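Lumazine protein (Photobacterium kishitanii, PDB 3A35) binds 6,7-dimethyl-8-ribityllumazine, riboflavin or FMN and probably serves as an antenna that shifts the light of bacterial luciferase to shorter wavelengths. Local coordinates at residues V41-N45 and G46-T50; F61-D64 and Q65-T69; T167-G170 and T171-K174. All blocks are in the same frame, centred on the assembly; numbering follows the deposited sequence.

Contact 1 of 3, residues V41-N45 and G46-T50; sequences VMLVN and GCSLT. With RBF (riboflavin), chain C.
Asn-45 and Gly-46 are the two corners of a type I' beta turn, from Val-44 to Cys-47, that closes a tight antiparallel hairpin in the N-terminal beta barrel. Both have positive phi, which glycine adopts easily and asparagine more readily than most residues. The amide end of Asn-45 leads away from the hairpin, where OD1 accepts a hydrogen bond from Asn-82 N of the next strand. Cys-47 begins the returning strand: Cys-47 N bonds to Val-44 O at 2.9 Å, while Val-44 N bonds back to Cys-47 O. The thiol stands anti to the backbone N (chi1 -176°), placing Cys-47 SG 3.6 Å from riboflavin O4', beside the ribityl chain. Ser-48 works with its backbone: its O accepts from riboflavin O2' at 2.8 Å. Its side chain is small, and Ser-48 OG touches Leu-43 CD2 at 3.4 Å and makes a weak hydrogen bond to Thr-99 O. Leu-49 exchanges two backbone hydrogen bonds with Met-42, and its branched end serves two neighbours. Leu-49 CD1 packs on Val-44 CB at 3.8 Å, the side chains crossing at about a right angle, and Leu-49 CD2 lies against riboflavin N3 at 3.4 Å. Thr-50, paired with Val-41, suits its place because its hydroxyl sits beside its own amide (chi1 -56°), so both can donate to adjacent flavin acceptors: N to riboflavin O4 at 2.9 Å and OG1 to riboflavin N5 at 2.9 Å.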
# COMPACT_ATOMS: atom_id res chain seq x y z
N VAL A 41 3.37 14.86 -1.64
CA VAL A 41 3.82 13.55 -2.11
C VAL A 41 3.61 12.66 -0.89
O VAL A 41 4.17 12.84 0.18
CB VAL A 41 5.31 13.56 -2.53
CG1 VAL A 41 5.70 12.13 -2.87
CG2 VAL A 41 5.41 14.38 -3.77
N MET A 42 2.77 11.64 -0.98
CA MET A 42 2.38 10.76 0.13
C MET A 42 2.23 9.39 -0.38
O MET A 42 2.30 9.13 -1.66
CB MET A 42 1.07 11.22 0.80
CG MET A 42 -0.12 11.19 -0.23
SD MET A 42 -1.70 11.65 0.54
CE MET A 42 -1.95 10.27 1.66
N LEU A 43 2.10 8.43 0.53
CA LEU A 43 1.88 7.02 0.10
C LEU A 43 0.42 6.64 -0.00
O LEU A 43 -0.36 6.81 0.93
CB LEU A 43 2.55 6.04 1.07
CG LEU A 43 4.05 6.29 1.26
CD1 LEU A 43 4.58 5.08 2.10
CD2 LEU A 43 4.84 6.37 -0.05
N VAL A 44 0.10 6.09 -1.17
CA VAL A 44 -1.24 5.54 -1.39
C VAL A 44 -1.03 4.06 -1.73
O VAL A 44 -0.30 3.71 -2.68
CB VAL A 44 -1.90 6.23 -2.61
CG1 VAL A 44 -3.33 5.55 -2.79
CG2 VAL A 44 -2.05 7.69 -2.34
N ASN A 45 -1.54 3.18 -0.85
CA ASN A 45 -1.15 1.80 -0.98
C ASN A 45 0.33 1.58 -1.11
O ASN A 45 0.87 0.67 -1.80
CB ASN A 45 -1.81 1.04 -2.11
CG ASN A 45 -3.28 0.70 -1.86
OD1 ASN A 45 -3.73 0.62 -0.73
ND2 ASN A 45 -4.02 0.42 -2.94
N GLY A 46 1.10 2.35 -0.29
CA GLY A 46 2.57 2.18 -0.24
C GLY A 46 3.27 2.81 -1.40
O GLY A 46 4.56 2.82 -1.41
N CYS A 47 2.57 3.44 -2.36
CA CYS A 47 3.26 4.02 -3.52
C CYS A 47 3.31 5.56 -3.36
O CYS A 47 2.30 6.19 -3.15
CB CYS A 47 2.39 3.73 -4.72
SG CYS A 47 3.11 4.26 -6.32
N SER A 48 4.52 6.12 -3.60
CA SER A 48 4.61 7.56 -3.60
C SER A 48 3.83 8.12 -4.82
O SER A 48 4.17 7.82 -5.97
CB SER A 48 6.05 8.03 -3.68
OG SER A 48 6.72 7.85 -2.42
N LEU A 49 2.91 9.04 -4.54
CA LEU A 49 2.10 9.77 -5.55
C LEU A 49 1.98 11.21 -5.13
O LEU A 49 2.04 11.55 -3.94
CB LEU A 49 0.68 9.18 -5.74
CG LEU A 49 0.62 7.71 -6.14
CD1 LEU A 49 -0.85 7.25 -6.17
CD2 LEU A 49 1.26 7.46 -7.55
N THR A 50 1.77 12.05 -6.12
CA THR A 50 1.67 13.52 -5.90
C THR A 50 0.23 14.00 -6.01
O THR A 50 -0.41 13.73 -7.03
CB THR A 50 2.55 14.20 -7.01
OG1 THR A 50 3.88 13.66 -6.91
CG2 THR A 50 2.54 15.76 -6.71
N1 RBF C . 4.26 7.93 -9.88
C2 RBF C . 3.06 8.22 -10.43
O2 RBF C . 2.50 7.41 -11.24
N3 RBF C . 2.33 9.36 -10.11
C4 RBF C . 2.82 10.29 -9.17
O4 RBF C . 2.13 11.28 -8.92
C4A RBF C . 4.11 9.99 -8.68
N5 RBF C . 4.70 10.98 -7.80
C5A RBF C . 5.97 10.68 -7.30
C6 RBF C . 6.59 11.69 -6.55
C7 RBF C . 7.89 11.38 -6.08
C7M RBF C . 8.59 12.53 -5.30
C8 RBF C . 8.51 10.18 -6.29
C8M RBF C . 9.84 9.94 -5.70
C9 RBF C . 7.85 9.15 -7.04
C9A RBF C . 6.61 9.45 -7.62
N10 RBF C . 5.97 8.49 -8.47
C10 RBF C . 4.76 8.84 -9.02
C1' RBF C . 6.59 7.31 -8.89
C2' RBF C . 6.12 6.03 -8.22
O2' RBF C . 6.25 6.18 -6.77
C3' RBF C . 6.90 4.90 -8.63
O3' RBF C . 6.74 4.86 -10.15
C4' RBF C . 6.32 3.54 -8.20
O4' RBF C . 6.53 3.38 -6.78
C5' RBF C . 6.99 2.36 -8.91
O5' RBF C . 6.37 1.11 -8.60
O HOH W 1 0.06 3.80 2.00

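Contact 2 of 3, residues F61-D64 and Q65-T69; sequences FDID and QAINT. With RBF (riboflavin), chain C.
The carboxylate of Asp-64 bonds to the next backbone amide, that of Gln-65. With CG lodged between the backbone N and the carbonyl carbon (chi1 41°), Asp-64 OD1 accepts from Gln-65 N at 2.7 Å on its anti side, only 15° out of the carboxylate plane. Gln-65 turns elsewhere: its extended side chain runs along the ligand and lets the amide reach riboflavin C1', with CD of Gln-65 3.5 Å away. One water bonds to Gln-65 OE1 and more weakly to Asp-64 OD1. Apolar side chains pack on the buried side of the turn, where Ile-63 CG2 rests 3.9 Å from Ile-67 CA and also meets Ala-66 CB. The backbone is closed by Ile-67 N bonding to Asp-64 O at 3.0 Å. This bend lets two amides converge on one ligand oxygen, Asp-64 N at 2.8 Å and Ala-66 N at 2.9 Å from riboflavin O2, while Asp-62 O accepts a hydrogen bond from riboflavin N3 at 2.7 Å. Ala-66, being small, fits close to the ligand. A type I beta turn from Asp-64 to Ile-67 thus follows the barrel strand and forms the end of the chromophore site that reads the pyrimidine ring.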
# COMPACT_ATOMS: atom_id res chain seq x y z
N PHE A 61 -5.04 12.06 -7.87
CA PHE A 61 -3.67 11.66 -8.23
C PHE A 61 -3.67 11.20 -9.64
O PHE A 61 -4.58 10.50 -10.09
CB PHE A 61 -3.19 10.44 -7.33
CG PHE A 61 -3.19 10.72 -5.86
CD1 PHE A 61 -2.02 11.26 -5.26
CD2 PHE A 61 -4.31 10.50 -5.10
CE1 PHE A 61 -2.00 11.55 -3.92
CE2 PHE A 61 -4.27 10.80 -3.67
CZ PHE A 61 -3.13 11.30 -3.13
N ASP A 62 -2.60 11.50 -10.38
CA ASP A 62 -2.34 10.80 -11.64
C ASP A 62 -1.39 9.63 -11.52
O ASP A 62 -0.26 9.86 -10.88
CB ASP A 62 -1.78 11.85 -12.63
CG ASP A 62 -2.78 12.79 -13.16
OD1 ASP A 62 -3.95 12.37 -13.38
OD2 ASP A 62 -2.51 13.99 -13.49
N ILE A 63 -1.76 8.49 -12.01
CA ILE A 63 -0.90 7.34 -11.95
C ILE A 63 -0.40 7.21 -13.40
O ILE A 63 -1.16 6.93 -14.31
CB ILE A 63 -1.68 6.08 -11.50
CG1 ILE A 63 -2.23 6.34 -10.01
CG2 ILE A 63 -0.78 4.85 -11.40
CD1 ILE A 63 -3.57 6.65 -9.95
N ASP A 64 0.92 7.36 -13.54
CA ASP A 64 1.58 7.36 -14.90
C ASP A 64 2.87 6.57 -14.75
O ASP A 64 2.96 5.45 -15.16
CB ASP A 64 1.70 8.77 -15.43
CG ASP A 64 2.11 9.82 -14.45
OD1 ASP A 64 2.90 9.68 -13.49
OD2 ASP A 64 1.72 11.02 -14.64
N GLN A 65 3.85 7.23 -14.06
CA GLN A 65 5.09 6.52 -13.85
C GLN A 65 4.94 5.19 -13.17
O GLN A 65 5.61 4.22 -13.38
CB GLN A 65 5.95 7.44 -13.06
CG GLN A 65 7.36 6.89 -12.81
CD GLN A 65 8.19 7.90 -11.99
OE1 GLN A 65 7.93 9.11 -11.89
NE2 GLN A 65 9.21 7.32 -11.38
N ALA A 66 3.92 5.14 -12.22
CA ALA A 66 3.71 3.96 -11.46
C ALA A 66 2.78 2.90 -12.06
O ALA A 66 2.58 1.83 -11.49
CB ALA A 66 3.08 4.37 -10.10
N ILE A 67 2.30 3.20 -13.29
CA ILE A 67 1.11 2.40 -13.79
C ILE A 67 1.45 0.93 -14.10
O ILE A 67 0.55 0.07 -14.09
CB ILE A 67 0.51 3.09 -14.97
CG1 ILE A 67 -0.91 2.56 -15.18
CG2 ILE A 67 1.32 2.78 -16.23
CD1 ILE A 67 -1.76 3.42 -15.98
N ASN A 68 2.70 0.63 -14.41
CA ASN A 68 3.10 -0.73 -14.81
C ASN A 68 3.60 -1.59 -13.73
O ASN A 68 3.91 -2.80 -13.94
CB ASN A 68 4.22 -0.62 -15.88
CG ASN A 68 3.72 0.05 -17.13
OD1 ASN A 68 4.27 1.04 -17.59
ND2 ASN A 68 2.64 -0.50 -17.66
N THR A 69 3.78 -1.02 -12.47
CA THR A 69 4.41 -1.83 -11.39
C THR A 69 3.59 -1.77 -10.07
O THR A 69 4.06 -2.16 -9.03
CB THR A 69 5.80 -1.19 -11.07
OG1 THR A 69 5.68 0.21 -10.98
CG2 THR A 69 6.77 -1.54 -12.23
N1 RBF C . 4.26 7.93 -9.88
C2 RBF C . 3.06 8.22 -10.43
O2 RBF C . 2.50 7.41 -11.24
N3 RBF C . 2.33 9.36 -10.11
C4 RBF C . 2.82 10.29 -9.17
O4 RBF C . 2.13 11.28 -8.92
C4A RBF C . 4.11 9.99 -8.68
N5 RBF C . 4.70 10.98 -7.80
C5A RBF C . 5.97 10.68 -7.30
C6 RBF C . 6.59 11.69 -6.55
C7 RBF C . 7.89 11.38 -6.08
C7M RBF C . 8.59 12.53 -5.30
C8 RBF C . 8.51 10.18 -6.29
C8M RBF C . 9.84 9.94 -5.70
C9 RBF C . 7.85 9.15 -7.04
C9A RBF C . 6.61 9.45 -7.62
N10 RBF C . 5.97 8.49 -8.47
C10 RBF C . 4.76 8.84 -9.02
C1' RBF C . 6.59 7.31 -8.89
C2' RBF C . 6.12 6.03 -8.22
O2' RBF C . 6.25 6.18 -6.77
C3' RBF C . 6.90 4.90 -8.63
O3' RBF C . 6.74 4.86 -10.15
C4' RBF C . 6.32 3.54 -8.20
O4' RBF C . 6.53 3.38 -6.78
C5' RBF C . 6.99 2.36 -8.91
O5' RBF C . 6.37 1.11 -8.60
O HOH W 2 6.08 10.99 -12.90

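Contact 3 of 3, residues T167-G170 and T171-K174; sequences TNLG and TLEK
From Asn-168 to Leu-172 the backbone winds through two successive 3-10-type turns, with Thr-171 N bonded to Asn-168 O at 2.9 Å and Leu-172 N bonded to Leu-169 O at 3.3 Å. The 3-10 segment follows the short helix 163-166 and leads toward strand 177-182 of the C-terminal barrel. An ST turn starts it: Thr-167 OG1 accepts from Leu-169 N at 2.9 Å, and the same hydroxyl is hydrogen-bonded to Leu-163 O of the helix. Threonine suits this position because its short hydroxyl can serve both neighbours.

Thr-171 adds a second grip on Asn-168. Thr-171 OG1 occupies the position between the backbone N and the carbonyl carbon (chi1 67°), from which it donates to Asn-168 O at 2.6 Å. Unlike the amide bond to the same oxygen, this one lies in the carbonyl plane and uses a lone pair, so the two donors come from different directions. Asn-168 bonds to the other barrel twice: its side-chain ND2 donates to Lys-80 O, and its backbone N to Asn-82 OD1, both on strand 80-84. Asparagine therefore ties the turn to the first repeat.

Leu-169 and Leu-172 lie side by side and point the same way, as expected for residues one turn apart. Their methyls press together tightly, CD2 of Leu-169 being 3.5 Å from CD1 of Leu-172, and Leu-169 also packs on Val-143 of its own barrel. Gly-170 lies on the exposed side of the turn and brings no side chain to the contact. Finally, one water donates to both carbonyls, lying 2.9 Å from Leu-169 O and 2.8 Å from Leu-172 O.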
# COMPACT_ATOMS: atom_id res chain seq x y z
N THR A 167 -6.37 -0.80 8.19
CA THR A 167 -5.78 -0.72 6.79
C THR A 167 -6.61 -1.61 5.89
O THR A 167 -7.44 -2.47 6.47
CB THR A 167 -4.45 -1.36 6.79
OG1 THR A 167 -4.54 -2.81 6.91
CG2 THR A 167 -3.50 -0.75 7.86
N ASN A 168 -6.36 -1.64 4.61
CA ASN A 168 -7.13 -2.51 3.75
C ASN A 168 -6.67 -3.97 3.77
O ASN A 168 -7.13 -4.78 2.97
CB ASN A 168 -7.13 -1.98 2.32
CG ASN A 168 -5.75 -1.97 1.65
OD1 ASN A 168 -4.78 -2.61 2.08
ND2 ASN A 168 -5.69 -1.28 0.54
N LEU A 169 -5.74 -4.30 4.69
CA LEU A 169 -5.34 -5.73 4.85
C LEU A 169 -6.55 -6.61 5.09
O LEU A 169 -6.55 -7.78 4.66
CB LEU A 169 -4.19 -5.96 5.90
CG LEU A 169 -2.86 -5.37 5.47
CD1 LEU A 169 -1.84 -5.68 6.65
CD2 LEU A 169 -2.30 -5.94 4.14
N GLY A 170 -7.59 -6.09 5.72
CA GLY A 170 -8.75 -6.87 6.04
C GLY A 170 -9.71 -7.00 4.86
O GLY A 170 -10.80 -7.60 5.02
N THR A 171 -9.40 -6.43 3.70
CA THR A 171 -10.22 -6.61 2.43
C THR A 171 -9.50 -7.72 1.55
O THR A 171 -10.08 -8.20 0.56
CB THR A 171 -10.26 -5.29 1.58
OG1 THR A 171 -8.94 -4.98 1.06
CG2 THR A 171 -10.79 -4.16 2.38
N LEU A 172 -8.26 -8.11 1.87
CA LEU A 172 -7.52 -9.01 1.06
C LEU A 172 -8.25 -10.37 1.14
O LEU A 172 -8.75 -10.73 2.18
CB LEU A 172 -6.05 -9.13 1.56
CG LEU A 172 -5.27 -7.79 1.39
CD1 LEU A 172 -3.91 -8.17 1.98
CD2 LEU A 172 -5.16 -7.36 -0.03
N GLU A 173 -8.23 -11.07 0.00
CA GLU A 173 -8.66 -12.50 -0.06
C GLU A 173 -7.70 -13.21 -0.98
O GLU A 173 -6.87 -12.57 -1.67
CB GLU A 173 -10.12 -12.67 -0.54
CG GLU A 173 -10.46 -11.84 -1.69
CD GLU A 173 -11.94 -12.07 -2.04
OE1 GLU A 173 -12.28 -13.18 -2.54
OE2 GLU A 173 -12.74 -11.17 -1.76
N LYS A 174 -7.80 -14.55 -1.13
CA LYS A 174 -7.06 -15.22 -2.11
C LYS A 174 -7.24 -14.54 -3.49
O LYS A 174 -8.40 -14.32 -3.89
CB LYS A 174 -7.53 -16.73 -2.24
CG LYS A 174 -6.69 -17.57 -3.22
CD LYS A 174 -7.15 -19.09 -3.39
CE LYS A 174 -6.06 -20.11 -2.95
NZ LYS A 174 -4.72 -19.99 -3.73
O HOH W 3 -7.91 -10.29 4.85

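In the fold
Contacts 1 and 2 belong to the same N-terminal barrel, where strands 47-55 and 58-63 are neighbours, and both touch riboflavin. Contact 1 is the more buried, a hairpin of regular strand pairing, whereas contact 2 continues from the end of strand 58-63 as a turn with Asp-64 and Gln-65 exposed. Phe-61 joins them by packing on Leu-49 and Val-44, as does Ala-66 against Cys-47. Contact 3, only partly buried, lies in the C-terminal repeat and is held by turn bonds rather than a ligand. It meets contact 1 where Asn-168 ND2 weakly bonds Asn-45 OD1, but its nearest atoms stay about 13 Å from contact 2.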